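Local coordinates for putative short-chain dehydrogenase/reductase (Burkholderia xenovorans, PDB 5JY1), which binds NAD as a member of the short-chain dehydrogenase/reductase family and probably acts as an oxidoreductase, perhaps on 3-oxoacyl substrates, at residues R142-I146 and F238-R244. Residues are numbered along the deposited sequence; the frame is centred on the assembly and turned at random.
Sequences RWGRI and FASEMSR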
loop_
_atom_site.group_PDB
_atom_site.type_symbol
_atom_site.label_atom_id
_atom_site.label_comp_id
_atom_site.label_asym_id
_atom_site.label_seq_id
_atom_site.Cartn_x
_atom_site.Cartn_y
_atom_site.Cartn_z
ATOM N N ARG A 142 -23.718 -16.989 -12.311
ATOM C CA ARG A 142 -22.275 -16.951 -12.561
ATOM C C ARG A 142 -21.850 -15.607 -13.151
ATOM O O ARG A 142 -21.065 -15.542 -14.100
ATOM C CB ARG A 142 -21.846 -18.112 -13.463
ATOM C CG ARG A 142 -22.223 -19.499 -12.932
ATOM C CD ARG A 142 -21.482 -19.811 -11.645
ATOM N NE ARG A 142 -21.372 -21.247 -11.365
ATOM C CZ ARG A 142 -22.025 -21.888 -10.394
ATOM N NH1 ARG A 142 -22.861 -21.237 -9.602
ATOM N NH2 ARG A 142 -21.834 -23.185 -10.212
ATOM N N TRP A 143 -22.370 -14.522 -12.575
ATOM C CA TRP A 143 -22.004 -13.171 -13.009
ATOM C C TRP A 143 -22.382 -12.202 -11.901
ATOM O O TRP A 143 -23.547 -12.153 -11.495
ATOM C CB TRP A 143 -22.717 -12.796 -14.328
ATOM C CG TRP A 143 -22.029 -11.682 -15.140
ATOM C CD1 TRP A 143 -21.251 -11.843 -16.250
ATOM C CD2 TRP A 143 -22.102 -10.258 -14.908
ATOM N NE1 TRP A 143 -20.815 -10.617 -16.709
ATOM C CE2 TRP A 143 -21.329 -9.630 -15.912
ATOM C CE3 TRP A 143 -22.733 -9.460 -13.950
ATOM C CZ2 TRP A 143 -21.173 -8.241 -15.981
ATOM C CZ3 TRP A 143 -22.585 -8.084 -14.016
ATOM C CH2 TRP A 143 -21.809 -7.482 -15.031
ATOM N N GLY A 144 -21.422 -11.408 -11.436
ATOM C CA GLY A 144 -21.724 -10.415 -10.426
ATOM C C GLY A 144 -20.677 -9.328 -10.375
ATOM O O GLY A 144 -19.502 -9.556 -10.676
ATOM N N ARG A 145 -21.118 -8.129 -9.991
ATOM C CA ARG A 145 -20.241 -6.986 -9.754
ATOM C C ARG A 145 -20.670 -6.339 -8.451
ATOM O O ARG A 145 -21.820 -5.903 -8.324
ATOM C CB ARG A 145 -20.314 -5.963 -10.897
ATOM C CG ARG A 145 -19.923 -6.517 -12.248
ATOM C CD ARG A 145 -18.402 -6.627 -12.359
ATOM N NE ARG A 145 -17.953 -7.003 -13.693
ATOM C CZ ARG A 145 -17.846 -8.250 -14.145
ATOM N NH1 ARG A 145 -18.166 -9.288 -13.375
ATOM N NH2 ARG A 145 -17.412 -8.455 -15.388
ATOM N N ILE A 146 -19.761 -6.286 -7.476
ATOM C CA ILE A 146 -20.026 -5.617 -6.210
ATOM C C ILE A 146 -19.065 -4.443 -6.095
ATOM O O ILE A 146 -17.851 -4.615 -6.258
ATOM C CB ILE A 146 -19.882 -6.581 -5.018
ATOM C CG1 ILE A 146 -20.919 -7.708 -5.156
ATOM C CG2 ILE A 146 -20.052 -5.836 -3.685
ATOM C CD1 ILE A 146 -20.799 -8.821 -4.108
ATOM N N PHE A 238 -16.485 -0.497 -12.808
ATOM C CA PHE A 238 -16.472 -1.637 -11.903
ATOM C C PHE A 238 -17.770 -2.428 -11.915
ATOM O O PHE A 238 -17.849 -3.454 -11.228
ATOM C CB PHE A 238 -16.170 -1.176 -10.471
ATOM C CG PHE A 238 -14.716 -0.881 -10.234
ATOM C CD1 PHE A 238 -13.777 -1.898 -10.309
ATOM C CD2 PHE A 238 -14.287 0.400 -9.932
ATOM C CE1 PHE A 238 -12.432 -1.643 -10.094
ATOM C CE2 PHE A 238 -12.948 0.664 -9.720
ATOM C CZ PHE A 238 -12.019 -0.360 -9.803
ATOM N N ALA A 239 -18.784 -1.977 -12.657
ATOM C CA ALA A 239 -20.048 -2.696 -12.760
ATOM C C ALA A 239 -20.236 -3.379 -14.109
ATOM O O ALA A 239 -21.296 -3.980 -14.341
ATOM C CB ALA A 239 -21.219 -1.734 -12.510
ATOM N N SER A 240 -19.245 -3.316 -14.991
ATOM C CA SER A 240 -19.388 -3.697 -16.390
ATOM C C SER A 240 -18.371 -4.772 -16.769
ATOM O O SER A 240 -17.548 -5.208 -15.954
ATOM C CB SER A 240 -19.217 -2.478 -17.295
ATOM O OG SER A 240 -17.854 -2.052 -17.305
ATOM N N GLU A 241 -18.430 -5.196 -18.039
ATOM C CA GLU A 241 -17.433 -6.133 -18.541
ATOM C C GLU A 241 -16.059 -5.496 -18.671
ATOM O O GLU A 241 -15.067 -6.224 -18.811
ATOM C CB GLU A 241 -17.853 -6.718 -19.894
ATOM C CG GLU A 241 -19.044 -7.644 -19.851
ATOM C CD GLU A 241 -18.757 -9.040 -19.267
ATOM O OE1 GLU A 241 -17.600 -9.359 -18.924
ATOM O OE2 GLU A 241 -19.711 -9.836 -19.184
ATOM N N MET A 242 -15.966 -4.163 -18.633
ATOM C CA MET A 242 -14.657 -3.526 -18.769
ATOM C C MET A 242 -13.710 -3.942 -17.652
ATOM O O MET A 242 -12.489 -3.966 -17.851
ATOM C CB MET A 242 -14.795 -2.006 -18.781
ATOM C CG MET A 242 -15.631 -1.461 -19.918
ATOM S SD MET A 242 -15.640 0.347 -19.878
ATOM C CE MET A 242 -13.972 0.731 -20.435
ATOM N N SER A 243 -14.247 -4.233 -16.468
ATOM C CA SER A 243 -13.452 -4.615 -15.309
ATOM C C SER A 243 -13.502 -6.114 -15.041
ATOM O O SER A 243 -13.238 -6.539 -13.912
ATOM C CB SER A 243 -13.926 -3.847 -14.079
ATOM O OG SER A 243 -15.278 -4.180 -13.800
ATOM N N ARG A 244 -13.814 -6.920 -16.068
ATOM C CA ARG A 244 -14.000 -8.357 -15.896
ATOM C C ARG A 244 -12.747 -9.071 -15.403
ATOM O O ARG A 244 -12.854 -10.207 -14.923
ATOM C CB ARG A 244 -14.458 -8.989 -17.219
ATOM C CG ARG A 244 -13.360 -8.976 -18.286
ATOM C CD ARG A 244 -13.891 -9.078 -19.695
ATOM N NE ARG A 244 -14.748 -10.241 -19.907
ATOM C CZ ARG A 244 -14.327 -11.402 -20.399
ATOM N NH1 ARG A 244 -13.048 -11.574 -20.720
ATOM N NH2 ARG A 244 -15.190 -12.396 -20.572
HETATM O O HOH W 1 -16.495 -4.172 -8.773
#
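The edge of the Arg145 guanidinium carrying NE and NH2 faces the carbonyl oxygen of Ser240, and both nitrogens donate to it. The straighter bond runs from Arg145 NE to Ser240 O (2.9 Å, 161° at the hydrogen); the second, from Arg145 NH2 to Ser240 O, is longer at 3.3 Å. Both donors sit above the same face of the carbonyl plane, while the oxygen lies in the guanidinium plane. A bend at chi2 (-78°) folds the arginine chain along the 238-240 backbone, where CD packs on the carbonyl oxygen of Phe238 (Arg145 CD to Phe238 O 3.4 Å). Arg145 NH1 turns back to the carbonyl oxygen of Gly144, so all three guanidinium nitrogens are engaged and the group's rotation is fixed.

Charge adds a further layer. Glu241 OE1 pairs closely with Arg244 NE (3.1 Å) and, in a long salt bridge, with Arg145 NH2 (3.7 Å), so one carboxylate oxygen lies between two arginines and probably offsets their mutual repulsion. Arg244 is also held by Asp230 of a second subunit. The other carboxylate oxygen, Glu241 OE2, accepts from Trp143 NE1 at 2.8 Å; it lies near the indole plane, but the ring nitrogen meets it from above the carboxylate plane.

The guanidinium of Arg145 also lies over one face of the Trp143 indole, with NH1 4.0 Å above the ring plane near its centre. Arg15 makes a cation-pi contact with the same indole, whose edge also reaches Ala239 O, a buried carbonyl without a hydrogen-bond partner. A water donates to both Ile146 O and Phe238 O.

The contact thus joins the start of strand 144-149, between strands 94-97 and 187-194 of the parallel Rossmann-type sheet, to the turn leaving helix 227-239, on the sheet face opposite helix 113-141.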